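Local coordinates for protein domain of Unknown Function with a Cystatin-Like Fold (Nostoc punctiforme, PDB 2RGQ) that is of unknown function but adopts a cystatin-like, SnoaL-type fold of the NTF2 clan, in an assembly of three copies, at residues R67-C72 against V93-D98; E26-Y31 against G57-L62; S104-D109 against Q124-P129; E11-A16 against A85-Y90. All coordinates share one frame; numbering follows the deposited sequence. Where two conformers were deposited one is given.

Contact 1 (R67-C72 against V93-D98); sequences RGKRHC and VVNRED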
loop_
_atom_site.group_PDB
_atom_site.type_symbol
_atom_site.label_atom_id
_atom_site.label_comp_id
_atom_site.label_asym_id
_atom_site.label_seq_id
_atom_site.Cartn_x
_atom_site.Cartn_y
_atom_site.Cartn_z
ATOM N N ARG B 67 8.236 -9.245 -16.449
ATOM C CA ARG B 67 7.359 -8.676 -17.463
ATOM C C ARG B 67 5.887 -9.081 -17.314
ATOM O O ARG B 67 5.577 -10.194 -16.965
ATOM C CB ARG B 67 7.871 -9.057 -18.872
ATOM C CG ARG B 67 7.037 -8.565 -20.049
ATOM C CD ARG B 67 7.758 -8.679 -21.395
ATOM N NE ARG B 67 8.838 -7.696 -21.589
ATOM C CZ ARG B 67 10.155 -7.930 -21.611
ATOM N NH1 ARG B 67 10.664 -9.137 -21.471
ATOM N NH2 ARG B 67 11.000 -6.915 -21.810
ATOM N N GLY B 68 4.997 -8.153 -17.615
ATOM C CA GLY B 68 3.572 -8.436 -17.629
ATOM C C GLY B 68 2.892 -8.530 -16.288
ATOM O O GLY B 68 1.836 -9.211 -16.174
ATOM N N LYS B 69 3.415 -7.759 -15.309
ATOM C CA LYS B 69 2.955 -7.793 -13.950
ATOM C C LYS B 69 2.581 -6.421 -13.397
ATOM O O LYS B 69 2.706 -5.399 -14.068
ATOM C CB LYS B 69 4.084 -8.299 -13.022
ATOM C CG LYS B 69 4.870 -9.578 -13.440
ATOM C CD LYS B 69 3.974 -10.800 -13.739
ATOM C CE LYS B 69 4.761 -12.103 -13.856
ATOM N NZ LYS B 69 3.907 -13.197 -14.406
ATOM N N ARG B 70 2.067 -6.463 -12.178
ATOM C CA ARG B 70 1.951 -5.303 -11.320
ATOM C C ARG B 70 2.750 -5.675 -10.079
ATOM O O ARG B 70 2.453 -6.665 -9.430
ATOM C CB ARG B 70 0.519 -4.958 -10.940
ATOM C CG ARG B 70 -0.373 -4.375 -12.058
ATOM C CD ARG B 70 0.190 -3.086 -12.615
ATOM N NE ARG B 70 -0.574 -2.626 -13.762
ATOM C CZ ARG B 70 -0.128 -1.759 -14.671
ATOM N NH1 ARG B 70 1.070 -1.166 -14.573
ATOM N NH2 ARG B 70 -0.923 -1.448 -15.679
ATOM N N HIS B 71 3.828 -4.945 -9.854
ATOM C CA HIS B 71 4.653 -5.008 -8.647
ATOM C C HIS B 71 4.185 -3.930 -7.663
ATOM O O HIS B 71 4.242 -2.751 -7.971
ATOM C CB HIS B 71 6.108 -4.741 -9.013
ATOM C CG HIS B 71 6.764 -5.841 -9.780
ATOM N ND1 HIS B 71 6.578 -6.014 -11.132
ATOM C CD2 HIS B 71 7.629 -6.817 -9.395
ATOM C CE1 HIS B 71 7.293 -7.045 -11.541
ATOM N NE2 HIS B 71 7.953 -7.539 -10.514
ATOM N N CYS B 72 3.720 -4.331 -6.478
ATOM C CA CYS B 72 3.157 -3.402 -5.483
ATOM C C CYS B 72 3.969 -3.399 -4.213
ATOM O O CYS B 72 4.344 -4.458 -3.725
ATOM C CB CYS B 72 1.728 -3.791 -5.106
ATOM S SG CYS B 72 0.615 -4.021 -6.463
ATOM N N VAL B 93 3.496 -9.371 -6.190
ATOM C CA VAL B 93 3.458 -9.323 -7.630
ATOM C C VAL B 93 2.250 -10.124 -8.118
ATOM O O VAL B 93 2.011 -11.258 -7.668
ATOM C CB VAL B 93 4.781 -9.879 -8.233
ATOM C CG1 VAL B 93 4.856 -9.613 -9.771
ATOM C CG2 VAL B 93 6.026 -9.307 -7.507
ATOM N N VAL B 94 1.513 -9.550 -9.057
ATOM C CA VAL B 94 0.353 -10.183 -9.660
ATOM C C VAL B 94 0.455 -10.030 -11.169
ATOM O O VAL B 94 1.184 -9.154 -11.652
ATOM C CB VAL B 94 -0.998 -9.583 -9.144
ATOM C CG1 VAL B 94 -1.034 -9.656 -7.626
ATOM C CG2 VAL B 94 -1.231 -8.165 -9.625
ATOM N N ASN B 95 -0.264 -10.886 -11.887
ATOM C CA ASN B 95 -0.265 -10.845 -13.328
ATOM C C ASN B 95 -1.234 -9.825 -13.858
ATOM O O ASN B 95 -2.289 -9.695 -13.334
ATOM C CB ASN B 95 -0.635 -12.207 -13.880
ATOM C CG ASN B 95 0.393 -13.248 -13.559
ATOM O OD1 ASN B 95 1.532 -12.902 -13.216
ATOM N ND2 ASN B 95 0.031 -14.528 -13.699
ATOM N N ARG B 96 -0.869 -9.145 -14.926
ATOM C CA ARG B 96 -1.786 -8.231 -15.608
ATOM C C ARG B 96 -2.731 -8.912 -16.580
ATOM O O ARG B 96 -3.801 -8.400 -16.845
ATOM C CB ARG B 96 -1.006 -7.240 -16.453
ATOM C CG ARG B 96 -0.121 -6.331 -15.673
ATOM C CD ARG B 96 0.245 -5.052 -16.438
ATOM N NE ARG B 96 1.042 -5.255 -17.649
ATOM C CZ ARG B 96 2.355 -5.017 -17.803
ATOM N NH1 ARG B 96 3.164 -4.685 -16.804
ATOM N NH2 ARG B 96 2.888 -5.212 -19.011
ATOM N N GLU B 97 -2.281 -10.023 -17.173
ATOM C CA GLU B 97 -3.033 -10.703 -18.244
ATOM C C GLU B 97 -3.997 -11.803 -17.774
ATOM O O GLU B 97 -4.829 -12.257 -18.551
ATOM C CB GLU B 97 -2.044 -11.213 -19.291
ATOM C CG GLU B 97 -1.305 -10.035 -19.980
ATOM C CD GLU B 97 -0.049 -10.451 -20.716
ATOM O OE1 GLU B 97 -0.054 -11.511 -21.375
ATOM O OE2 GLU B 97 0.935 -9.680 -20.646
ATOM N N ASP B 98 -3.873 -12.231 -16.515
ATOM C CA ASP B 98 -4.781 -13.196 -15.910
ATOM C C ASP B 98 -4.909 -12.913 -14.414
ATOM O O ASP B 98 -4.297 -11.970 -13.897
ATOM C CB ASP B 98 -4.345 -14.645 -16.217
ATOM C CG ASP B 98 -2.968 -14.970 -15.677
ATOM O OD1 ASP B 98 -2.652 -14.642 -14.515
ATOM O OD2 ASP B 98 -2.191 -15.610 -16.433
HETATM O O HOH W 1 5.989 -5.437 -18.436
HETATM O O HOH W 2 0.409 -11.288 -17.057
#
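R96 reaches back across G68 and K69 because its chain, with CG anti to its own carbonyl carbon, is bent at chi3 (-64°); that bend lays the guanidinium over the G68 backbone, with G68 CA 3.5 Å above the centre of the R96 plane. From there R96 NH1 donates to K69 O at 2.9 Å, in the carbonyl plane on a lone pair. The same arginine is tied down by its main chain, since R96 N bonds G68 O at 3.0 Å, and a water joins R96 NH2 to G68 N. With an alanine here, K69 O would probably lose its side-chain donor and G68 CA the guanidinium face packed against it. R96 CD also sits 3.6 Å above the R70 guanidinium, toward its rim; R70 itself forms a salt bridge with D128 of the second subunit.

On the other side of the strand, K69 and N95 run alongside each other, and K69 NZ meets N95 OD1 at 2.7 Å from above the amide plane (43° out of it). N95 ND2 is then directed at D98 OD1. V93 CG1 lies over the face of H71, 3.9 Å from the ring centroid, while H71 ND1 bonds D24.

Between these groups R70 and V94 exchange two backbone bonds, R70 N to V94 O (2.9 Å) and V94 N to R70 O (3.1 Å), as an antiparallel hydrogen-bonded pair. The contact closes the open end of the hairpin of strands 69-80 and 84-95; helix 6-25 touches K69, R70 and H71, and strand 101-114 continues the sheet beyond V93.

Contact 2 (E26-Y31 against G57-L62); sequences EDVENY and GFYAML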
loop_
_atom_site.group_PDB
_atom_site.type_symbol
_atom_site.label_atom_id
_atom_site.label_comp_id
_atom_site.label_asym_id
_atom_site.label_seq_id
_atom_site.Cartn_x
_atom_site.Cartn_y
_atom_site.Cartn_z
ATOM N N GLU B 26 8.238 -0.846 -18.342
ATOM C CA GLU B 26 9.467 -1.127 -19.064
ATOM C C GLU B 26 10.149 0.200 -19.474
ATOM O O GLU B 26 10.738 0.293 -20.542
ATOM C CB GLU B 26 9.257 -2.076 -20.260
ATOM C CG GLU B 26 8.375 -3.248 -19.910
ATOM C CD GLU B 26 8.409 -4.377 -20.914
ATOM O OE1 GLU B 26 9.235 -4.347 -21.845
ATOM O OE2 GLU B 26 7.584 -5.311 -20.753
ATOM N N ASP B 27 10.039 1.203 -18.594
ATOM C CA ASP B 27 10.588 2.546 -18.756
ATOM C C ASP B 27 11.951 2.540 -18.090
ATOM O O ASP B 27 12.084 2.855 -16.873
ATOM C CB ASP B 27 9.627 3.561 -18.096
ATOM C CG ASP B 27 10.095 5.008 -18.202
ATOM O OD1 ASP B 27 11.251 5.319 -18.573
ATOM O OD2 ASP B 27 9.279 5.871 -17.856
ATOM N N VAL B 28 12.970 2.152 -18.842
ATOM C CA VAL B 28 14.313 2.013 -18.228
ATOM C C VAL B 28 14.877 3.345 -17.685
ATOM O O VAL B 28 15.555 3.343 -16.658
ATOM C CB VAL B 28 15.340 1.282 -19.139
ATOM C CG1 VAL B 28 15.725 2.133 -20.365
ATOM C CG2 VAL B 28 16.545 0.900 -18.324
ATOM N N GLU B 29 14.573 4.490 -18.320
ATOM C CA GLU B 29 15.142 5.771 -17.832
ATOM C C GLU B 29 14.606 6.192 -16.476
ATOM O O GLU B 29 15.387 6.619 -15.626
ATOM C CB GLU B 29 14.991 6.930 -18.846
ATOM C CG GLU B 29 15.658 6.678 -20.183
ATOM C CD GLU B 29 17.176 6.441 -20.105
ATOM O OE1 GLU B 29 17.900 7.120 -19.373
ATOM O OE2 GLU B 29 17.663 5.558 -20.819
ATOM N N ASN B 30 13.294 6.048 -16.265
ATOM C CA ASN B 30 12.714 6.379 -14.951
ATOM C C ASN B 30 13.082 5.363 -13.896
ATOM O O ASN B 30 13.169 5.726 -12.741
ATOM C CB ASN B 30 11.225 6.619 -15.055
ATOM C CG ASN B 30 10.942 8.018 -15.618
ATOM O OD1 ASN B 30 11.686 8.990 -15.320
ATOM N ND2 ASN B 30 9.933 8.129 -16.447
ATOM N N TYR B 31 13.320 4.109 -14.310
ATOM C CA TYR B 31 13.858 3.100 -13.422
ATOM C C TYR B 31 15.253 3.508 -12.928
ATOM O O TYR B 31 15.507 3.551 -11.687
ATOM C CB TYR B 31 13.922 1.751 -14.130
ATOM C CG TYR B 31 14.607 0.628 -13.355
ATOM C CD1 TYR B 31 13.895 -0.161 -12.446
ATOM C CD2 TYR B 31 15.960 0.316 -13.589
ATOM C CE1 TYR B 31 14.483 -1.224 -11.789
ATOM C CE2 TYR B 31 16.579 -0.728 -12.924
ATOM C CZ TYR B 31 15.831 -1.516 -12.012
ATOM O OH TYR B 31 16.375 -2.585 -11.319
ATOM N N GLY B 57 20.425 -5.390 -16.222
ATOM C CA GLY B 57 19.637 -6.104 -15.232
ATOM C C GLY B 57 18.125 -5.911 -15.377
ATOM O O GLY B 57 17.346 -6.832 -15.199
ATOM N N PHE B 58 17.735 -4.687 -15.685
ATOM C CA PHE B 58 16.362 -4.313 -15.914
ATOM C C PHE B 58 15.746 -5.209 -17.006
ATOM O O PHE B 58 14.746 -5.887 -16.767
ATOM C CB PHE B 58 16.350 -2.844 -16.290
ATOM C CG PHE B 58 14.996 -2.272 -16.559
ATOM C CD1 PHE B 58 14.213 -1.849 -15.521
ATOM C CD2 PHE B 58 14.543 -2.087 -17.857
ATOM C CE1 PHE B 58 13.013 -1.243 -15.773
ATOM C CE2 PHE B 58 13.294 -1.484 -18.100
ATOM C CZ PHE B 58 12.558 -1.084 -17.074
ATOM N N TYR B 59 16.414 -5.290 -18.164
ATOM C CA TYR B 59 15.930 -6.125 -19.275
ATOM C C TYR B 59 15.998 -7.623 -18.946
ATOM O O TYR B 59 15.041 -8.367 -19.276
ATOM C CB TYR B 59 16.653 -5.788 -20.584
ATOM C CG TYR B 59 16.289 -4.382 -21.004
ATOM C CD1 TYR B 59 14.972 -4.085 -21.374
ATOM C CD2 TYR B 59 17.198 -3.368 -20.996
ATOM C CE1 TYR B 59 14.584 -2.817 -21.720
ATOM C CE2 TYR B 59 16.824 -2.077 -21.376
ATOM C CZ TYR B 59 15.497 -1.816 -21.718
ATOM O OH TYR B 59 15.046 -0.557 -22.093
ATOM N N ALA B 60 17.069 -8.035 -18.257
ATOM C CA ALA B 60 17.247 -9.426 -17.799
ATOM C C ALA B 60 16.117 -9.861 -16.883
ATOM O O ALA B 60 15.532 -10.923 -17.061
ATOM C CB ALA B 60 18.612 -9.590 -17.119
HETATM N N MSE B 61 15.762 -9.008 -15.917
HETATM C CA MSE B 61 14.632 -9.327 -15.028
HETATM C C MSE B 61 13.335 -9.398 -15.777
HETATM O O MSE B 61 12.578 -10.320 -15.576
HETATM C CB MSE B 61 14.518 -8.333 -13.887
HETATM C CG MSE B 61 15.678 -8.470 -12.943
HETATM SE SE MSE B 61 15.466 -7.300 -11.432
HETATM C CE MSE B 61 15.376 -5.556 -12.296
ATOM N N LEU B 62 13.067 -8.430 -16.648
ATOM C CA LEU B 62 11.854 -8.466 -17.465
ATOM C C LEU B 62 11.770 -9.750 -18.300
ATOM O O LEU B 62 10.711 -10.413 -18.356
ATOM C CB LEU B 62 11.772 -7.223 -18.353
ATOM C CG LEU B 62 11.397 -5.915 -17.649
ATOM C CD1 LEU B 62 11.750 -4.672 -18.510
ATOM C CD2 LEU B 62 9.897 -5.863 -17.246
HETATM O O HOH W 3 12.042 -0.758 -22.883
#
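F58 and Y31 carry this contact, their side chains coming from opposing helices and overlapping alongside. The two planes stand 50° apart with centroids separated by 4.5 Å, an oblique aromatic pair. F58 CD1 comes down on the Y31 ring, 3.2 Å above its plane and over its centre. F58 is carried outward from helix 51-66 by a CG anti to its backbone N (chi1 -180°), which brings the ring between V28 and Y31.

V28 covers a face of the F58 ring, its CA 4.0 Å from the centroid in a CH-pi contact, and its CB lies 3.6 Å from F58 CE2. At the rim of the same ring, near its plane, comes the backbone of E26. Y59 crosses V28 at about a right angle, with its OH 3.3 Å from V28 CG1, and a water links that hydroxyl to E26 O. Farther out, L62 CD1 packs on E26 CG at 3.9 Å, while the E26 carboxylate pairs with R67.

E26 closes helix 6-25 in a Schellman motif and D27 N-caps the next helix, so one helix ends and the next begins within two residues. Such a short helix packed beside a longer one is part of the helical layer that lies against the curved sheet in NTF2-like, cystatin-like folds.

Contact 3 (S104-D109 against Q124-P129); sequences SAFVKD and QIEVDP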
loop_
_atom_site.group_PDB
_atom_site.type_symbol
_atom_site.label_atom_id
_atom_site.label_comp_id
_atom_site.label_asym_id
_atom_site.label_seq_id
_atom_site.Cartn_x
_atom_site.Cartn_y
_atom_site.Cartn_z
ATOM N N SER B 104 6.110 -12.832 -4.224
ATOM C CA SER B 104 6.223 -11.848 -3.150
ATOM C C SER B 104 7.649 -11.787 -2.651
ATOM O O SER B 104 8.439 -12.681 -2.906
ATOM C CB SER B 104 5.269 -12.150 -1.985
ATOM O OG SER B 104 5.504 -13.415 -1.347
ATOM N N ALA B 105 7.965 -10.751 -1.900
ATOM C CA ALA B 105 9.304 -10.582 -1.382
ATOM C C ALA B 105 9.344 -9.607 -0.247
ATOM O O ALA B 105 8.417 -8.794 -0.083
ATOM C CB ALA B 105 10.269 -10.117 -2.493
ATOM N N PHE B 106 10.391 -9.744 0.553
ATOM C CA PHE B 106 10.700 -8.784 1.589
ATOM C C PHE B 106 11.817 -7.939 0.949
ATOM O O PHE B 106 12.690 -8.486 0.331
ATOM C CB PHE B 106 11.167 -9.471 2.853
ATOM C CG PHE B 106 11.711 -8.525 3.875
ATOM C CD1 PHE B 106 10.863 -7.780 4.648
ATOM C CD2 PHE B 106 13.087 -8.370 4.037
ATOM C CE1 PHE B 106 11.367 -6.890 5.595
ATOM C CE2 PHE B 106 13.585 -7.457 4.980
ATOM C CZ PHE B 106 12.699 -6.735 5.757
ATOM N N VAL B 107 11.750 -6.629 1.091
ATOM C CA VAL B 107 12.709 -5.723 0.476
ATOM C C VAL B 107 13.369 -4.824 1.500
ATOM O O VAL B 107 12.693 -4.191 2.304
ATOM C CB VAL B 107 12.027 -4.878 -0.643
ATOM C CG1 VAL B 107 13.029 -3.986 -1.366
ATOM C CG2 VAL B 107 11.341 -5.759 -1.658
ATOM N N LYS B 108 14.716 -4.740 1.448
ATOM C CA LYS B 108 15.457 -3.853 2.322
ATOM C C LYS B 108 16.213 -2.846 1.445
ATOM O O LYS B 108 16.992 -3.249 0.591
ATOM C CB LYS B 108 16.446 -4.613 3.205
ATOM C CG LYS B 108 17.020 -3.710 4.288
ATOM C CD LYS B 108 18.278 -4.257 4.984
ATOM C CE LYS B 108 19.072 -3.062 5.562
ATOM N NZ LYS B 108 19.572 -2.117 4.473
ATOM N N ASP B 109 16.000 -1.562 1.699
ATOM C CA ASP B 109 16.622 -0.466 0.927
ATOM C C ASP B 109 17.509 0.413 1.788
ATOM O O ASP B 109 17.167 0.723 2.921
ATOM C CB ASP B 109 15.553 0.422 0.271
ATOM C CG ASP B 109 14.714 -0.321 -0.746
ATOM O OD1 ASP B 109 15.343 -0.920 -1.644
ATOM O OD2 ASP B 109 13.446 -0.243 -0.705
ATOM N N GLN B 124 17.894 -4.666 -1.729
ATOM C CA GLN B 124 18.018 -6.114 -1.568
ATOM C C GLN B 124 16.625 -6.710 -1.516
ATOM O O GLN B 124 15.825 -6.351 -0.638
ATOM C CB GLN B 124 18.785 -6.467 -0.301
ATOM C CG GLN B 124 20.279 -6.151 -0.441
ATOM C CD GLN B 124 21.029 -6.349 0.839
ATOM O OE1 GLN B 124 20.691 -5.723 1.822
ATOM N NE2 GLN B 124 22.096 -7.124 0.815
ATOM N N ILE B 125 16.324 -7.554 -2.489
ATOM C CA ILE B 125 15.034 -8.233 -2.620
ATOM C C ILE B 125 15.217 -9.689 -2.187
ATOM O O ILE B 125 16.063 -10.395 -2.740
ATOM C CB ILE B 125 14.501 -8.146 -4.070
ATOM C CG1 ILE B 125 14.403 -6.679 -4.517
ATOM C CG2 ILE B 125 13.143 -8.853 -4.164
ATOM C CD1 ILE B 125 13.865 -6.417 -5.868
ATOM N N GLU B 126 14.432 -10.123 -1.197
ATOM C CA GLU B 126 14.490 -11.466 -0.632
ATOM C C GLU B 126 13.195 -12.117 -1.048
ATOM O O GLU B 126 12.169 -11.938 -0.397
ATOM C CB GLU B 126 14.657 -11.379 0.891
ATOM C CG GLU B 126 15.941 -10.644 1.276
ATOM C CD GLU B 126 16.225 -10.601 2.783
ATOM O OE1 GLU B 126 15.338 -10.956 3.606
ATOM O OE2 GLU B 126 17.363 -10.194 3.152
ATOM N N VAL B 127 13.255 -12.822 -2.181
ATOM C CA VAL B 127 12.087 -13.435 -2.791
ATOM C C VAL B 127 11.533 -14.612 -1.986
ATOM O O VAL B 127 12.317 -15.501 -1.538
ATOM C CB VAL B 127 12.433 -13.859 -4.270
ATOM C CG1 VAL B 127 11.336 -14.718 -4.877
ATOM C CG2 VAL B 127 12.704 -12.609 -5.129
ATOM N N ASP B 128 10.208 -14.646 -1.832
ATOM C CA ASP B 128 9.530 -15.752 -1.180
ATOM C C ASP B 128 9.582 -17.018 -2.067
ATOM O O ASP B 128 9.609 -16.908 -3.282
ATOM C CB ASP B 128 8.104 -15.344 -0.780
ATOM C CG ASP B 128 8.107 -14.341 0.360
ATOM O OD1 ASP B 128 8.995 -14.459 1.241
ATOM O OD2 ASP B 128 7.201 -13.467 0.413
ATOM N N PRO B 129 9.587 -18.217 -1.450
ATOM C CA PRO B 129 9.749 -19.504 -2.170
ATOM C C PRO B 129 8.697 -19.816 -3.250
ATOM O O PRO B 129 8.898 -20.709 -4.065
ATOM C CB PRO B 129 9.711 -20.551 -1.047
ATOM C CG PRO B 129 9.615 -19.848 0.228
ATOM C CD PRO B 129 9.442 -18.411 0.008
HETATM O O HOH W 4 7.672 -15.318 -4.601
HETATM O O HOH W 5 19.645 -2.977 1.814
#
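S104 and D128 meet at the end of the strand pair: S104 OG donates to D128 OD2, at a modelled 2.4 Å that is too short to be taken at face value. The hydroxyl is brought there by chi1 of 61°, which sets OG between the backbone N and the carbonyl carbon. A firmer hold is the main-chain bond from D128 N to S104 O at 2.9 Å, nearly straight at 170°, and a water spans S104 N and D128 O. D128 OD2 has a second partner, R70 of the third subunit, in a salt bridge. Replacing D128 by an alanine is likely to leave R70 of the third subunit without its carboxylate mate and the S104 hydroxyl without this acceptor.

Moving along the strands, F106 and E126 form an antiparallel hydrogen-bonded pair through F106 N to E126 O (3.0 Å) and E126 N to F106 O (2.8 Å). Their side chains run side by side, E126 OE1 3.5 Å from F106 CD2, with ring and carboxylate planes 49° apart. K108 and Q124 repeat the backbone pairing; Q124 NE2 donates to Q42 OE1, and a water accepts from K108 NZ and lies near Q124 OE1, its protons shared among several acceptors. On the other face of the sheet A105 CB touches I125 CG2 at 3.6 Å.

This is the hairpin of strands 101-114 and 117-127. Strand 84-95 bonds to the far edge of 101-114, and Q42 of strand 39-43 bonds the main chain of I125 on the opposite flank.

Contact 4 (E11-A16 against A85-Y90); sequences EIMELA and ATMESY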
loop_
_atom_site.group_PDB
_atom_site.type_symbol
_atom_site.label_atom_id
_atom_site.label_comp_id
_atom_site.label_asym_id
_atom_site.label_seq_id
_atom_site.Cartn_x
_atom_site.Cartn_y
_atom_site.Cartn_z
ATOM N N GLU B 11 9.145 10.898 -0.027
ATOM C CA GLU B 11 10.099 10.797 -1.167
ATOM C C GLU B 11 10.781 9.436 -1.203
ATOM O O GLU B 11 10.961 8.839 -2.270
ATOM C CB GLU B 11 11.145 11.930 -1.153
ATOM C CG GLU B 11 11.850 12.131 -2.519
ATOM C CD GLU B 11 12.916 13.217 -2.533
ATOM O OE1 GLU B 11 12.713 14.194 -1.791
ATOM O OE2 GLU B 11 13.948 13.089 -3.268
ATOM N N ILE B 12 11.173 8.918 -0.046
ATOM C CA ILE B 12 11.816 7.587 -0.009
ATOM C C ILE B 12 10.814 6.494 -0.425
ATOM O O ILE B 12 11.177 5.573 -1.171
ATOM C CB ILE B 12 12.424 7.310 1.391
ATOM C CG1 ILE B 12 13.605 8.246 1.673
ATOM C CG2 ILE B 12 12.856 5.875 1.577
ATOM C CD1 ILE B 12 13.930 8.363 3.156
HETATM N N MSE B 13 9.585 6.572 0.061
HETATM C CA MSE B 13 8.548 5.640 -0.343
HETATM C C MSE B 13 8.321 5.732 -1.856
HETATM O O MSE B 13 8.107 4.718 -2.501
HETATM C CB MSE B 13 7.248 5.871 0.440
HETATM C CG MSE B 13 7.322 5.272 1.831
HETATM SE SE MSE B 13 5.621 5.496 2.665
HETATM C CE MSE B 13 5.871 7.202 3.101
ATOM N N GLU B 14 8.338 6.947 -2.404
ATOM C CA GLU B 14 8.219 7.149 -3.874
ATOM C C GLU B 14 9.343 6.491 -4.686
ATOM O O GLU B 14 9.123 6.070 -5.815
ATOM C CB GLU B 14 8.070 8.625 -4.221
ATOM C CG GLU B 14 6.663 9.119 -4.033
ATOM C CD GLU B 14 6.465 10.557 -4.526
ATOM O OE1 GLU B 14 7.368 11.074 -5.243
ATOM O OE2 GLU B 14 5.397 11.156 -4.215
ATOM N N LEU B 15 10.512 6.267 -4.088
ATOM C CA LEU B 15 11.572 5.542 -4.817
ATOM C C LEU B 15 11.102 4.142 -5.145
ATOM O O LEU B 15 11.318 3.693 -6.276
ATOM C CB LEU B 15 12.850 5.386 -4.023
ATOM C CG LEU B 15 13.684 6.635 -3.785
ATOM C CD1 LEU B 15 14.748 6.450 -2.672
ATOM C CD2 LEU B 15 14.302 7.091 -5.121
ATOM N N ALA B 16 10.494 3.459 -4.160
ATOM C CA ALA B 16 9.935 2.109 -4.371
ATOM C C ALA B 16 8.828 2.143 -5.437
ATOM O O ALA B 16 8.838 1.349 -6.368
ATOM C CB ALA B 16 9.399 1.553 -3.088
ATOM N N ALA B 85 19.174 6.746 5.184
ATOM C CA ALA B 85 18.068 6.018 5.796
ATOM C C ALA B 85 17.993 4.610 5.230
ATOM O O ALA B 85 18.701 4.250 4.268
ATOM C CB ALA B 85 16.733 6.779 5.614
ATOM N N THR B 86 17.189 3.798 5.910
ATOM C CA THR B 86 16.921 2.440 5.518
ATOM C C THR B 86 15.419 2.276 5.502
ATOM O O THR B 86 14.726 2.894 6.314
ATOM C CB THR B 86 17.591 1.404 6.458
ATOM O OG1 THR B 86 17.084 1.580 7.787
ATOM C CG2 THR B 86 19.079 1.578 6.470
HETATM N N MSE B 87 14.919 1.565 4.504
HETATM C CA MSE B 87 13.514 1.245 4.375
HETATM C C MSE B 87 13.354 -0.256 4.306
HETATM O O MSE B 87 14.163 -0.905 3.636
HETATM C CB MSE B 87 12.929 1.877 3.097
HETATM C CG MSE B 87 11.445 1.597 2.948
HETATM SE SE MSE B 87 10.606 2.621 1.553
HETATM C CE MSE B 87 11.607 2.163 0.039
ATOM N N GLU B 88 12.328 -0.806 4.981
ATOM C CA GLU B 88 11.943 -2.215 4.856
ATOM C C GLU B 88 10.523 -2.185 4.325
ATOM O O GLU B 88 9.733 -1.329 4.711
ATOM C CB GLU B 88 12.031 -2.987 6.175
ATOM C CG GLU B 88 13.370 -2.885 6.846
ATOM C CD GLU B 88 13.535 -1.611 7.684
ATOM O OE1 GLU B 88 12.677 -1.304 8.543
ATOM O OE2 GLU B 88 14.551 -0.893 7.495
ATOM N N SER B 89 10.164 -3.114 3.458
ATOM C CA SER B 89 8.847 -3.103 2.874
ATOM C C SER B 89 8.556 -4.474 2.286
ATOM O O SER B 89 9.439 -5.333 2.258
ATOM C CB SER B 89 8.757 -2.048 1.782
ATOM O OG SER B 89 9.529 -2.379 0.623
ATOM N N TYR B 90 7.322 -4.637 1.821
ATOM C CA TYR B 90 6.936 -5.821 1.119
ATOM C C TYR B 90 6.722 -5.528 -0.332
ATOM O O TYR B 90 6.312 -4.447 -0.665
ATOM C CB TYR B 90 5.619 -6.365 1.648
ATOM C CG TYR B 90 5.674 -7.080 2.973
ATOM C CD1 TYR B 90 6.876 -7.426 3.593
ATOM C CD2 TYR B 90 4.492 -7.502 3.554
ATOM C CE1 TYR B 90 6.887 -8.175 4.751
ATOM C CE2 TYR B 90 4.498 -8.257 4.710
ATOM C CZ TYR B 90 5.694 -8.567 5.312
ATOM O OH TYR B 90 5.737 -9.297 6.456
#
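The backbone carbonyl of I12 is the flat group met here: its O lies 3.6 Å from M87 CE, and the rest of the meeting between 11-16 and 85-90 involves aliphatic groups and selenium, with no ring taking part. This is a helix laid across the curved sheet, the basic layering of the cystatin-like, NTF2-type fold. The helix segment 11-16 and the strand segment 85-90 run with their axes 10.0 Å apart at closest approach and 50° between their directions. M87 spans the separation, touching both side chains and the I12 carbonyl; no hydrogen bond crosses.

M87, present as selenomethionine, does most of the bridging. Its CG is anti to the backbone N (chi1 -178°), which extends the chain from the strand up to the helix, and the bend at chi3 (57°) turns the methyl under the helix. I12 reaches toward the strand as M87 reaches toward the helix, and the two pass alongside, with I12 CG2 4.0 Å from M87 SE. M13 flanks the same selenium, its CG at 4.2 Å, and goes on to pack against I78 of strand 69-80 and L10 of the third subunit. One turn along the helix, A16 faces the methyl end.

I12 also touches W118 of strand 117-127, and V111 of strand 101-114 packs on A85. At the start of the strand segment I12 CD1 reaches A85 CB at 4.1 Å; at the other end of the contact A16 CB closes on M87 CE at 3.9 Å.

Contacts 1, 3 and 4 all reach one sheet, contact 4 joining it to helix 6-25, and contact 2 belongs to the helical side. Contacts 3 and 4 lie next to each other, their centres about 13 Å apart, where D109 N reaches M87 O at 2.7 Å and V107 N reaches S89 O at 2.9 Å, both probable hydrogen bonds. Contact 2 joins contact 1 through the salt bridge of R67 NE with E26 OE2 at 2.8 Å. Contacts 2 and 4 fall on opposite sides of the chain's centre, their centres about 19 Å apart. Between subunits, contact 1 of one copy meets contact 3 of another through R70 and D128. Glycerols bound by R70 and E126 probably come from the crystallisation liquor.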